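Local coordinates for phenazine biosynthesis protein, PhzF family (Bacillus anthracis, PDB 3EDN), which probably acts as an isomerase of the PhzF family, built on the diaminopimelate epimerase-like fold, with a natural substrate that is not established, at residues Glu34-Ile39 and Arg60-Thr65; Met70-His75 and Ile98-Gly103; Ile4-Tyr9 and Gly23-Ala28; Glu116-Met121 and Ala286-Tyr291. One frame throughout, in Å; residues are numbered along the deposited sequence.

Contact 1. Residues Glu34-Ile39 and Arg60-Thr65. With SO4 (sulfate ion), chain E; SO4 (sulfate ion), chain O.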
# COMPACT_ATOMS: atom_id res chain seq x y z
N GLU A 34 3.37 2.48 -2.71
CA GLU A 34 4.49 3.18 -3.32
C GLU A 34 4.17 3.53 -4.77
O GLU A 34 4.51 4.62 -5.24
CB GLU A 34 5.76 2.33 -3.24
CG GLU A 34 6.28 2.24 -1.82
CD GLU A 34 7.65 1.60 -1.74
OE1 GLU A 34 8.47 1.84 -2.64
OE2 GLU A 34 7.90 0.87 -0.75
N GLU A 35 3.52 2.60 -5.46
CA GLU A 35 3.05 2.86 -6.80
C GLU A 35 2.03 3.99 -6.82
O GLU A 35 2.06 4.84 -7.71
CB GLU A 35 2.47 1.59 -7.41
CG GLU A 35 3.55 0.57 -7.74
CD GLU A 35 2.99 -0.74 -8.23
OE1 GLU A 35 1.94 -1.20 -7.71
OE2 GLU A 35 3.62 -1.33 -9.14
N MSE A 36 1.10 3.99 -5.87
CA MSE A 36 0.12 5.06 -5.83
C MSE A 36 0.78 6.43 -5.69
O MSE A 36 0.43 7.39 -6.38
CB MSE A 36 -0.88 4.84 -4.71
CG MSE A 36 -1.69 3.60 -4.89
SE MSE A 36 -2.99 3.37 -3.45
CE MSE A 36 -3.04 1.43 -3.38
N GLN A 37 1.76 6.52 -4.79
CA GLN A 37 2.47 7.78 -4.58
C GLN A 37 3.21 8.22 -5.86
O GLN A 37 3.18 9.40 -6.25
CB GLN A 37 3.43 7.64 -3.40
CG GLN A 37 4.20 8.90 -3.14
CD GLN A 37 3.31 10.02 -2.64
OE1 GLN A 37 2.93 10.05 -1.45
NE2 GLN A 37 2.95 10.93 -3.54
N ARG A 38 3.83 7.26 -6.54
CA ARG A 38 4.54 7.56 -7.78
C ARG A 38 3.59 7.98 -8.89
O ARG A 38 3.90 8.88 -9.68
CB ARG A 38 5.38 6.36 -8.23
CG ARG A 38 6.57 6.14 -7.31
CD ARG A 38 7.29 4.82 -7.61
NE ARG A 38 7.74 4.73 -9.00
CZ ARG A 38 7.43 3.73 -9.81
NH1 ARG A 38 6.69 2.71 -9.36
NH2 ARG A 38 7.88 3.73 -11.07
N ILE A 39 2.43 7.33 -8.97
CA ILE A 39 1.44 7.72 -9.96
C ILE A 39 0.98 9.15 -9.69
O ILE A 39 0.90 9.96 -10.61
CB ILE A 39 0.24 6.76 -9.95
CG1 ILE A 39 0.60 5.41 -10.57
CG2 ILE A 39 -0.95 7.38 -10.71
CD1 ILE A 39 -0.33 4.26 -10.17
N ARG A 60 -13.22 1.71 -0.45
CA ARG A 60 -12.17 2.41 0.28
C ARG A 60 -11.53 3.39 -0.70
O ARG A 60 -11.51 3.15 -1.92
CB ARG A 60 -11.14 1.40 0.81
CG ARG A 60 -9.93 1.97 1.52
CD ARG A 60 -9.23 0.85 2.32
NE ARG A 60 -8.81 -0.27 1.46
CZ ARG A 60 -7.56 -0.45 1.02
NH1 ARG A 60 -6.60 0.40 1.36
NH2 ARG A 60 -7.27 -1.48 0.23
N MSE A 61 -11.02 4.50 -0.19
CA MSE A 61 -10.33 5.46 -1.05
C MSE A 61 -9.05 5.90 -0.38
O MSE A 61 -9.04 6.14 0.82
CB MSE A 61 -11.18 6.70 -1.26
CG MSE A 61 -12.22 6.58 -2.34
SE MSE A 61 -12.93 8.35 -2.80
CE MSE A 61 -11.47 9.05 -3.64
N ARG A 62 -7.98 6.02 -1.15
CA ARG A 62 -6.77 6.69 -0.66
C ARG A 62 -6.53 7.92 -1.52
O ARG A 62 -6.85 7.92 -2.72
CB ARG A 62 -5.58 5.73 -0.64
CG ARG A 62 -5.73 4.63 0.41
CD ARG A 62 -4.58 3.61 0.37
NE ARG A 62 -3.38 4.11 1.02
CZ ARG A 62 -2.34 3.35 1.36
NH1 ARG A 62 -2.35 2.03 1.13
NH2 ARG A 62 -1.31 3.92 1.97
N TYR A 63 -5.95 8.95 -0.90
CA TYR A 63 -5.80 10.27 -1.52
C TYR A 63 -4.33 10.67 -1.47
O TYR A 63 -3.73 10.63 -0.40
CB TYR A 63 -6.58 11.29 -0.71
CG TYR A 63 -8.04 10.94 -0.42
CD1 TYR A 63 -9.06 11.22 -1.34
CD2 TYR A 63 -8.41 10.40 0.82
CE1 TYR A 63 -10.38 10.94 -1.05
CE2 TYR A 63 -9.74 10.11 1.11
CZ TYR A 63 -10.72 10.39 0.18
OH TYR A 63 -12.05 10.12 0.46
N PHE A 64 -3.74 11.04 -2.61
CA PHE A 64 -2.33 11.43 -2.63
C PHE A 64 -2.10 12.74 -3.36
O PHE A 64 -2.67 12.96 -4.42
CB PHE A 64 -1.48 10.37 -3.36
CG PHE A 64 -1.32 9.09 -2.62
CD1 PHE A 64 -0.16 8.84 -1.90
CD2 PHE A 64 -2.32 8.12 -2.66
CE1 PHE A 64 0.01 7.65 -1.21
CE2 PHE A 64 -2.15 6.92 -1.99
CZ PHE A 64 -0.98 6.69 -1.26
N THR A 65 -1.29 13.61 -2.77
CA THR A 65 -0.72 14.72 -3.52
C THR A 65 0.52 14.17 -4.25
O THR A 65 0.89 13.01 -4.08
CB THR A 65 -0.30 15.84 -2.56
OG1 THR A 65 0.79 15.37 -1.76
CG2 THR A 65 -1.44 16.20 -1.66
S SO4 E . 10.09 7.25 -10.66
O1 SO4 E . 9.41 6.44 -11.68
O2 SO4 E . 9.47 8.57 -10.58
O3 SO4 E . 9.98 6.56 -9.38
O4 SO4 E . 11.48 7.40 -11.07
S SO4 O . 0.42 2.34 4.77
O1 SO4 O . 0.47 0.88 4.85
O2 SO4 O . 0.75 2.79 3.43
O3 SO4 O . -0.92 2.79 5.15
O4 SO4 O . 1.41 2.86 5.72
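Gln37 reaches from helix 34-39 along the ring of Phe64 to Thr65, just past the end of strand 60-64, and its side chain can be followed atom by atom. CB lies 4.1 Å from Phe64 CE1, near the rim; the backbone N of Gln37 lies over one face, offset toward the rim. CG stands anti to the backbone N (chi1 179°), and a bend at chi2 then turns the amide toward the strand. CD passes Phe64 CD1, and OE1 comes to the ring's edge, in its plane, 3.3 Å from Phe64 CD1. The amide stands almost perpendicular to the ring, at 86°. At the tip, NE2 donates to Thr65 O across 3.0 Å; the bond is bent at hydrogen, yet its acceptor lies close to the amide plane, so it fixes the rotation of that group. Selenomethionine Met36 is the other helix residue on the ring. Its CB makes an off-centre CH-pi contact, 4.1 Å from the Phe64 ring centroid, while SE approaches obliquely, a Met-aromatic contact, and rests 4.1 Å from Arg62 CD. Beyond that methylene the guanidinium turns to anionic partners: Arg62 NH2 donates to O2 of a sulfate, probably from the crystallisation liquor, at 2.8 Å, NE pairs with Glu69, and NH1 bonds Glu33 of the second subunit and a bound succinate. Phe50 meets the Phe64 ring at about a right angle. With axes 8.9 Å apart and crossing at -46°, this is a helix packed on the curved sheet of one domain of the diaminopimelate epimerase-like fold.

Contact 2. Residues Met70-His75 and Ile98-Gly103. With SO4 (sulfate ion), chain C; SO4 (sulfate ion), chain O.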
# COMPACT_ATOMS: atom_id res chain seq x y z
N MSE A 70 -2.79 11.94 1.89
CA MSE A 70 -3.70 12.72 2.73
C MSE A 70 -4.74 11.79 3.33
O MSE A 70 -5.20 10.86 2.66
CB MSE A 70 -4.46 13.78 1.92
CG MSE A 70 -3.70 14.37 0.74
SE MSE A 70 -4.72 15.85 -0.04
CE MSE A 70 -4.63 16.96 1.51
N ASP A 71 -5.17 12.04 4.56
CA ASP A 71 -6.23 11.21 5.13
C ASP A 71 -7.59 11.44 4.47
O ASP A 71 -8.40 10.51 4.37
CB ASP A 71 -6.36 11.45 6.64
CG ASP A 71 -5.29 10.74 7.45
OD1 ASP A 71 -4.42 10.05 6.88
OD2 ASP A 71 -5.32 10.91 8.69
N LEU A 72 -7.83 12.68 4.04
CA LEU A 72 -9.11 13.08 3.45
C LEU A 72 -8.86 14.05 2.32
O LEU A 72 -7.89 14.82 2.34
CB LEU A 72 -9.95 13.82 4.48
CG LEU A 72 -10.46 13.06 5.68
CD1 LEU A 72 -11.19 14.02 6.60
CD2 LEU A 72 -11.37 11.92 5.21
N CYS A 73 -9.76 14.04 1.34
CA CYS A 73 -9.75 15.07 0.31
C CYS A 73 -11.15 15.24 -0.24
O CYS A 73 -11.64 14.39 -1.00
CB CYS A 73 -8.77 14.74 -0.81
SG CYS A 73 -8.83 15.94 -2.14
N GLY A 74 -11.80 16.34 0.11
CA GLY A 74 -13.19 16.52 -0.25
C GLY A 74 -13.42 16.61 -1.75
O GLY A 74 -14.30 15.93 -2.28
N HIS A 75 -12.67 17.45 -2.45
CA HIS A 75 -12.89 17.59 -3.89
C HIS A 75 -12.55 16.29 -4.64
O HIS A 75 -13.20 15.97 -5.64
CB HIS A 75 -12.21 18.83 -4.49
CG HIS A 75 -10.75 18.66 -4.81
ND1 HIS A 75 -9.77 18.84 -3.86
CD2 HIS A 75 -10.12 18.39 -5.97
CE1 HIS A 75 -8.59 18.66 -4.43
NE2 HIS A 75 -8.77 18.38 -5.71
N ILE A 98 -17.59 5.14 2.44
CA ILE A 98 -16.21 5.15 1.97
C ILE A 98 -15.28 5.00 3.16
O ILE A 98 -15.26 5.83 4.07
CB ILE A 98 -15.84 6.48 1.25
CG1 ILE A 98 -16.80 6.78 0.09
CG2 ILE A 98 -14.40 6.42 0.77
CD1 ILE A 98 -16.62 8.17 -0.51
N GLU A 99 -14.51 3.92 3.18
CA GLU A 99 -13.49 3.76 4.19
C GLU A 99 -12.30 4.67 3.90
O GLU A 99 -11.73 4.63 2.81
CB GLU A 99 -13.02 2.32 4.28
CG GLU A 99 -12.04 2.15 5.43
CD GLU A 99 -11.45 0.77 5.55
OE1 GLU A 99 -11.69 -0.08 4.65
OE2 GLU A 99 -10.72 0.56 6.56
N THR A 100 -11.94 5.52 4.86
CA THR A 100 -10.74 6.34 4.74
C THR A 100 -9.93 6.26 6.02
O THR A 100 -10.39 5.74 7.04
CB THR A 100 -11.03 7.84 4.46
OG1 THR A 100 -11.39 8.49 5.68
CG2 THR A 100 -12.13 8.01 3.40
N LYS A 101 -8.71 6.80 5.97
CA LYS A 101 -7.85 6.80 7.14
C LYS A 101 -8.40 7.71 8.24
O LYS A 101 -8.03 7.56 9.41
CB LYS A 101 -6.41 7.16 6.75
CG LYS A 101 -5.72 6.04 5.96
CD LYS A 101 -4.24 6.29 5.74
CE LYS A 101 -3.58 5.09 5.10
NZ LYS A 101 -2.13 5.34 4.94
N ALA A 102 -9.30 8.62 7.89
CA ALA A 102 -9.94 9.48 8.90
C ALA A 102 -11.30 8.93 9.35
O ALA A 102 -12.04 9.62 10.08
CB ALA A 102 -10.07 10.90 8.39
N GLY A 103 -11.64 7.71 8.95
CA GLY A 103 -12.92 7.11 9.30
C GLY A 103 -13.80 6.77 8.10
O GLY A 103 -13.45 7.07 6.96
S SO4 C . -11.15 20.65 -1.12
O1 SO4 C . -10.76 19.26 -1.34
O2 SO4 C . -11.88 21.25 -2.22
O3 SO4 C . -11.85 20.75 0.12
O4 SO4 C . -9.89 21.39 -0.92
S SO4 O . 0.42 2.34 4.77
O1 SO4 O . 0.47 0.88 4.85
O2 SO4 O . 0.75 2.79 3.43
O3 SO4 O . -0.92 2.79 5.15
O4 SO4 O . 1.41 2.86 5.72
O HOH W 1 -7.43 7.82 3.57
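Leu72 and Ala102 make the apolar contact: the Leu72 branch point CG sits 3.5 Å from Ala102 CB, tighter than usual for two carbons, with both leucine methyls close to the same alanine methyl. One of them, CD2, also lies against Thr100 OG1. Beside this pair, the carboxylate of Asp71 crosses the root of the Lys101 chain at about a right angle, OD1 being 3.5 Å from Lys101 CB. The two charged ends do not meet, because the lysine runs on fully extended, and its NZ donates to a sulfate O3 at 2.8 Å and pairs with Glu69. Between the backbones a water completes the join, giving a hydrogen bond to Asp71 O and accepting one from Lys101 N at 2.9 Å.

The next shell shapes the turn from Thr100 to Gly103. Thr100 OG1, set between its own backbone N and carbonyl carbon (chi1 79°), accepts from Ala102 N at 3.0 Å, an ST turn, and donates in the carbonyl plane to Gly103 O at 2.8 Å. That oxygen also accepts from Thr100 N and is thus gripped twice. On the other segment, Cys73 is the N-cap of helix 74-86. Just past it, His75 N and His75 ND1 both donate to O1 of another sulfate, ND1 at 2.7 Å, and Gly230 N and Thr231 N bind the same ion. Packing and one water therefore link the two segments, whereas the charged groups bind anions rather than each other; the sulfate between the starts of helices 74-86 and 230-244 is consistent with an anion-binding pocket, as in relatives of this fold.

Contact 3. Residues Ile4-Tyr9 and Gly23-Ala28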
# COMPACT_ATOMS: atom_id res chain seq x y z
N ILE A 4 -0.93 2.49 -16.56
CA ILE A 4 -2.07 2.79 -15.69
C ILE A 4 -2.92 3.87 -16.34
O ILE A 4 -2.40 4.92 -16.71
CB ILE A 4 -1.60 3.31 -14.31
CG1 ILE A 4 -0.50 2.43 -13.71
CG2 ILE A 4 -2.79 3.46 -13.36
CD1 ILE A 4 -0.86 0.97 -13.64
N ASN A 5 -4.21 3.62 -16.48
CA ASN A 5 -5.11 4.65 -17.00
C ASN A 5 -5.57 5.56 -15.87
O ASN A 5 -6.11 5.09 -14.85
CB ASN A 5 -6.32 4.01 -17.70
CG ASN A 5 -5.94 3.31 -18.99
OD1 ASN A 5 -5.09 3.78 -19.76
ND2 ASN A 5 -6.60 2.20 -19.25
N VAL A 6 -5.34 6.86 -16.04
CA VAL A 6 -5.71 7.85 -15.04
C VAL A 6 -6.73 8.79 -15.65
O VAL A 6 -6.58 9.23 -16.78
CB VAL A 6 -4.47 8.64 -14.60
CG1 VAL A 6 -4.81 9.64 -13.49
CG2 VAL A 6 -3.41 7.67 -14.10
N PHE A 7 -7.78 9.10 -14.89
CA PHE A 7 -8.77 10.07 -15.33
C PHE A 7 -8.56 11.40 -14.64
O PHE A 7 -8.08 11.48 -13.50
CB PHE A 7 -10.18 9.54 -15.09
CG PHE A 7 -10.56 8.42 -16.00
CD1 PHE A 7 -11.29 8.66 -17.15
CD2 PHE A 7 -10.17 7.12 -15.71
CE1 PHE A 7 -11.62 7.63 -18.00
CE2 PHE A 7 -10.49 6.09 -16.56
CZ PHE A 7 -11.23 6.35 -17.70
N HIS A 8 -8.88 12.45 -15.37
CA HIS A 8 -8.93 13.80 -14.84
C HIS A 8 -10.40 14.22 -14.88
O HIS A 8 -10.99 14.29 -15.96
CB HIS A 8 -8.09 14.70 -15.74
CG HIS A 8 -8.21 16.16 -15.46
ND1 HIS A 8 -7.55 17.10 -16.22
CD2 HIS A 8 -8.88 16.85 -14.51
CE1 HIS A 8 -7.82 18.31 -15.77
NE2 HIS A 8 -8.63 18.19 -14.73
N TYR A 9 -11.00 14.42 -13.69
CA TYR A 9 -12.33 15.05 -13.57
C TYR A 9 -12.11 16.35 -12.85
O TYR A 9 -11.23 16.44 -11.99
CB TYR A 9 -13.29 14.17 -12.74
CG TYR A 9 -13.98 13.12 -13.57
CD1 TYR A 9 -13.26 12.09 -14.16
CD2 TYR A 9 -15.36 13.17 -13.79
CE1 TYR A 9 -13.88 11.13 -14.94
CE2 TYR A 9 -16.00 12.21 -14.57
CZ TYR A 9 -15.24 11.19 -15.13
OH TYR A 9 -15.86 10.24 -15.92
N GLY A 23 -7.41 13.84 -9.98
CA GLY A 23 -6.92 12.63 -10.66
C GLY A 23 -7.61 11.42 -10.06
O GLY A 23 -7.91 11.39 -8.88
N ILE A 24 -7.87 10.41 -10.88
CA ILE A 24 -8.58 9.23 -10.40
C ILE A 24 -8.06 7.96 -11.07
O ILE A 24 -7.95 7.89 -12.29
CB ILE A 24 -10.10 9.32 -10.71
CG1 ILE A 24 -10.70 10.66 -10.28
CG2 ILE A 24 -10.86 8.16 -10.08
CD1 ILE A 24 -12.04 10.94 -10.95
N VAL A 25 -7.73 6.99 -10.24
CA VAL A 25 -7.56 5.61 -10.70
C VAL A 25 -8.80 4.85 -10.19
O VAL A 25 -8.99 4.67 -9.00
CB VAL A 25 -6.26 5.01 -10.17
CG1 VAL A 25 -6.16 3.49 -10.50
CG2 VAL A 25 -5.08 5.78 -10.73
N LEU A 26 -9.64 4.44 -11.14
CA LEU A 26 -10.96 3.89 -10.83
C LEU A 26 -10.95 2.52 -10.18
O LEU A 26 -11.91 2.16 -9.51
CB LEU A 26 -11.81 3.83 -12.11
CG LEU A 26 -12.19 5.16 -12.78
CD1 LEU A 26 -12.76 4.89 -14.17
CD2 LEU A 26 -13.18 5.89 -11.92
N ASP A 27 -9.90 1.72 -10.42
CA ASP A 27 -9.72 0.46 -9.68
C ASP A 27 -8.24 0.29 -9.39
O ASP A 27 -7.45 -0.04 -10.27
CB ASP A 27 -10.30 -0.74 -10.44
CG ASP A 27 -10.06 -2.06 -9.71
OD1 ASP A 27 -9.35 -2.09 -8.69
OD2 ASP A 27 -10.63 -3.09 -10.16
N ALA A 28 -7.87 0.59 -8.16
CA ALA A 28 -6.47 0.61 -7.74
C ALA A 28 -6.06 -0.65 -6.98
O ALA A 28 -5.01 -0.67 -6.34
CB ALA A 28 -6.21 1.86 -6.86
O HOH W 2 -8.56 4.32 -13.98
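Phe7 and Ile24 form an antiparallel hydrogen-bonded pair, joined by a nearly straight bond from Phe7 N to Ile24 O (2.9 Å, 175°) and a more bent one from Ile24 N to Phe7 O (2.8 Å), while the two strand axes run at 142°. Farther along, the strands diverge and a water takes over the link, donating to Asn5 O at 2.7 Å and accepting from Leu26 N at 3.0 Å. This water lies in the plane of the Phe7 ring, at its edge. Leu26 CD1 approaches the ring obliquely, 3.5 Å from Phe7 CE2, the two side chains crossing at about a right angle. Ile24 has CG1 anti to its carbonyl carbon and an extended chi2 of 162°, which carries CD1 to within 3.6 Å of Tyr9 CD1; helix 74-86 packs on both residues through Ala83. Elsewhere the packing is aliphatic and looser: Val25 CG2 lies 4.2 Å from Ile4 CG2, and Val6 CG2 is equally near that same valine methyl. The hydroxyl of Tyr9 finds its partner in Arg87. The arrangement is a beta hairpin of strands 3-11 and 20-25, extended on the far edge of strand 3-11 by the C-terminal strand 282-298.

Contact 4. Residues Glu116-Met121 and Ala286-Tyr291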
# COMPACT_ATOMS: atom_id res chain seq x y z
N GLU A 116 -28.07 17.11 -13.08
CA GLU A 116 -26.67 16.77 -12.79
C GLU A 116 -26.54 16.00 -11.48
O GLU A 116 -27.15 16.38 -10.48
CB GLU A 116 -25.83 18.05 -12.68
CG GLU A 116 -25.90 19.01 -13.86
CD GLU A 116 -24.86 20.11 -13.77
OE1 GLU A 116 -25.08 21.10 -13.03
OE2 GLU A 116 -23.80 19.99 -14.44
N THR A 117 -25.72 14.96 -11.47
CA THR A 117 -25.45 14.22 -10.25
C THR A 117 -24.60 15.05 -9.30
O THR A 117 -23.58 15.63 -9.70
CB THR A 117 -24.76 12.89 -10.57
OG1 THR A 117 -25.69 12.02 -11.25
CG2 THR A 117 -24.28 12.22 -9.29
N PHE A 118 -25.05 15.12 -8.05
CA PHE A 118 -24.34 15.82 -6.99
C PHE A 118 -23.92 14.84 -5.91
O PHE A 118 -24.66 13.91 -5.57
CB PHE A 118 -25.26 16.89 -6.39
CG PHE A 118 -25.10 18.25 -7.01
CD1 PHE A 118 -25.39 18.47 -8.35
CD2 PHE A 118 -24.61 19.30 -6.25
CE1 PHE A 118 -25.20 19.74 -8.91
CE2 PHE A 118 -24.43 20.54 -6.80
CZ PHE A 118 -24.71 20.77 -8.12
N ILE A 119 -22.73 15.05 -5.36
CA ILE A 119 -22.16 14.20 -4.32
C ILE A 119 -22.09 15.05 -3.05
O ILE A 119 -21.47 16.12 -3.06
CB ILE A 119 -20.72 13.77 -4.67
CG1 ILE A 119 -20.67 13.14 -6.07
CG2 ILE A 119 -20.15 12.85 -3.61
CD1 ILE A 119 -21.68 12.02 -6.30
N LYS A 120 -22.71 14.56 -1.98
CA LYS A 120 -22.90 15.34 -0.75
C LYS A 120 -22.17 14.67 0.40
O LYS A 120 -22.25 13.45 0.56
CB LYS A 120 -24.39 15.45 -0.44
CG LYS A 120 -24.74 16.31 0.77
CD LYS A 120 -26.27 16.39 0.91
CE LYS A 120 -26.69 17.14 2.15
NZ LYS A 120 -28.18 17.11 2.31
N MSE A 121 -21.47 15.45 1.21
CA MSE A 121 -20.73 14.88 2.34
C MSE A 121 -20.81 15.81 3.54
O MSE A 121 -21.09 16.99 3.39
CB MSE A 121 -19.28 14.59 1.98
CG MSE A 121 -18.47 15.78 1.56
SE MSE A 121 -16.95 15.28 0.39
CE MSE A 121 -17.98 14.30 -0.93
N ALA A 286 -22.02 19.87 -1.13
CA ALA A 286 -22.25 19.01 -2.29
C ALA A 286 -21.73 19.68 -3.53
O ALA A 286 -21.75 20.91 -3.65
CB ALA A 286 -23.74 18.70 -2.45
N GLY A 287 -21.29 18.87 -4.48
CA GLY A 287 -20.85 19.43 -5.74
C GLY A 287 -21.11 18.43 -6.84
O GLY A 287 -21.30 17.23 -6.59
N THR A 288 -21.16 18.94 -8.05
CA THR A 288 -21.13 18.07 -9.21
C THR A 288 -19.69 18.04 -9.71
O THR A 288 -18.79 18.62 -9.10
CB THR A 288 -22.14 18.49 -10.31
OG1 THR A 288 -22.29 17.41 -11.26
CG2 THR A 288 -21.70 19.75 -11.02
N ALA A 289 -19.46 17.33 -10.81
CA ALA A 289 -18.12 17.24 -11.41
C ALA A 289 -18.28 16.93 -12.88
O ALA A 289 -19.38 16.71 -13.38
CB ALA A 289 -17.29 16.15 -10.72
N VAL A 290 -17.15 16.91 -13.59
CA VAL A 290 -17.20 16.70 -15.04
C VAL A 290 -15.91 16.03 -15.52
O VAL A 290 -14.83 16.36 -15.06
CB VAL A 290 -17.45 18.04 -15.80
CG1 VAL A 290 -16.27 18.98 -15.65
CG2 VAL A 290 -17.75 17.79 -17.25
N TYR A 291 -16.06 15.08 -16.45
CA TYR A 291 -14.93 14.46 -17.13
C TYR A 291 -14.12 15.51 -17.87
O TYR A 291 -14.70 16.36 -18.57
CB TYR A 291 -15.48 13.45 -18.15
CG TYR A 291 -14.44 12.90 -19.10
CD1 TYR A 291 -13.69 11.77 -18.77
CD2 TYR A 291 -14.19 13.51 -20.33
CE1 TYR A 291 -12.73 11.25 -19.64
CE2 TYR A 291 -13.22 13.01 -21.20
CZ TYR A 291 -12.52 11.87 -20.85
OH TYR A 291 -11.56 11.35 -21.72
O HOH W 3 -21.91 17.45 -14.12
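The pairing of Ile119 with Gly287 closes the curled sheet of the domain, where strand 117-122 meets the long, interrupted strand 282-298 in antiparallel fashion, with helix 74-86 packed against it. The two residues make a hydrogen-bonded pair, with Ile119 N donating to Gly287 O at 2.9 Å and Gly287 N to Ile119 O at 3.1 Å. One step on, a side chain continues the bonding: Thr288 OG1, anti to its backbone N (chi1 -166°), is thereby turned to Thr117 O and donates to it at 2.7 Å. The backbone itself puts Thr288 CB over one face of the Phe118 ring, a CH-pi contact of 4.0 Å from CB to the ring centroid. Thr288 N sits above the centre of that ring, so backbone and side chain together cover the face, while Ala286 CB touches the edge, 3.9 Å from Phe118 CD2. A water bonds Thr288 OG1 at 2.9 Å and Ala289 O at 2.7 Å, bridging the interruption of the strand. Beyond the pair, strand 103-111 flanks strand 117-122, Ala286 is bonded through its backbone to Thr269 of strand 266-273, and Thr288 to Phe12; Tyr82 of helix 74-86 packs against Thr288 and Ala289.

Contacts 1, 3 and 4 are buried, whereas contact 2 lies largely at the surface, and their chemistry follows. Contacts 3 and 4 are antiparallel strand pairings, one local and one spanning 164 intervening residues; they meet where Tyr9 packs on the backbone of Val290 and Tyr291, strands 3-11 and 282-298 being neighbours. Contact 1 instead sets a helix on a sheet, and Ile39 of that helix also packs on Ile4 and Val6 of contact 3. Contact 2 is joined by small apolar packing and one water, with Lys101 and His75 turned to sulfates. It adjoins contact 1 through neighbouring strands 59-64 and 95-100 and through one sulfate shared by Arg62 and Lys101, and it touches contact 4 where Gly74 O meets Met121 SE.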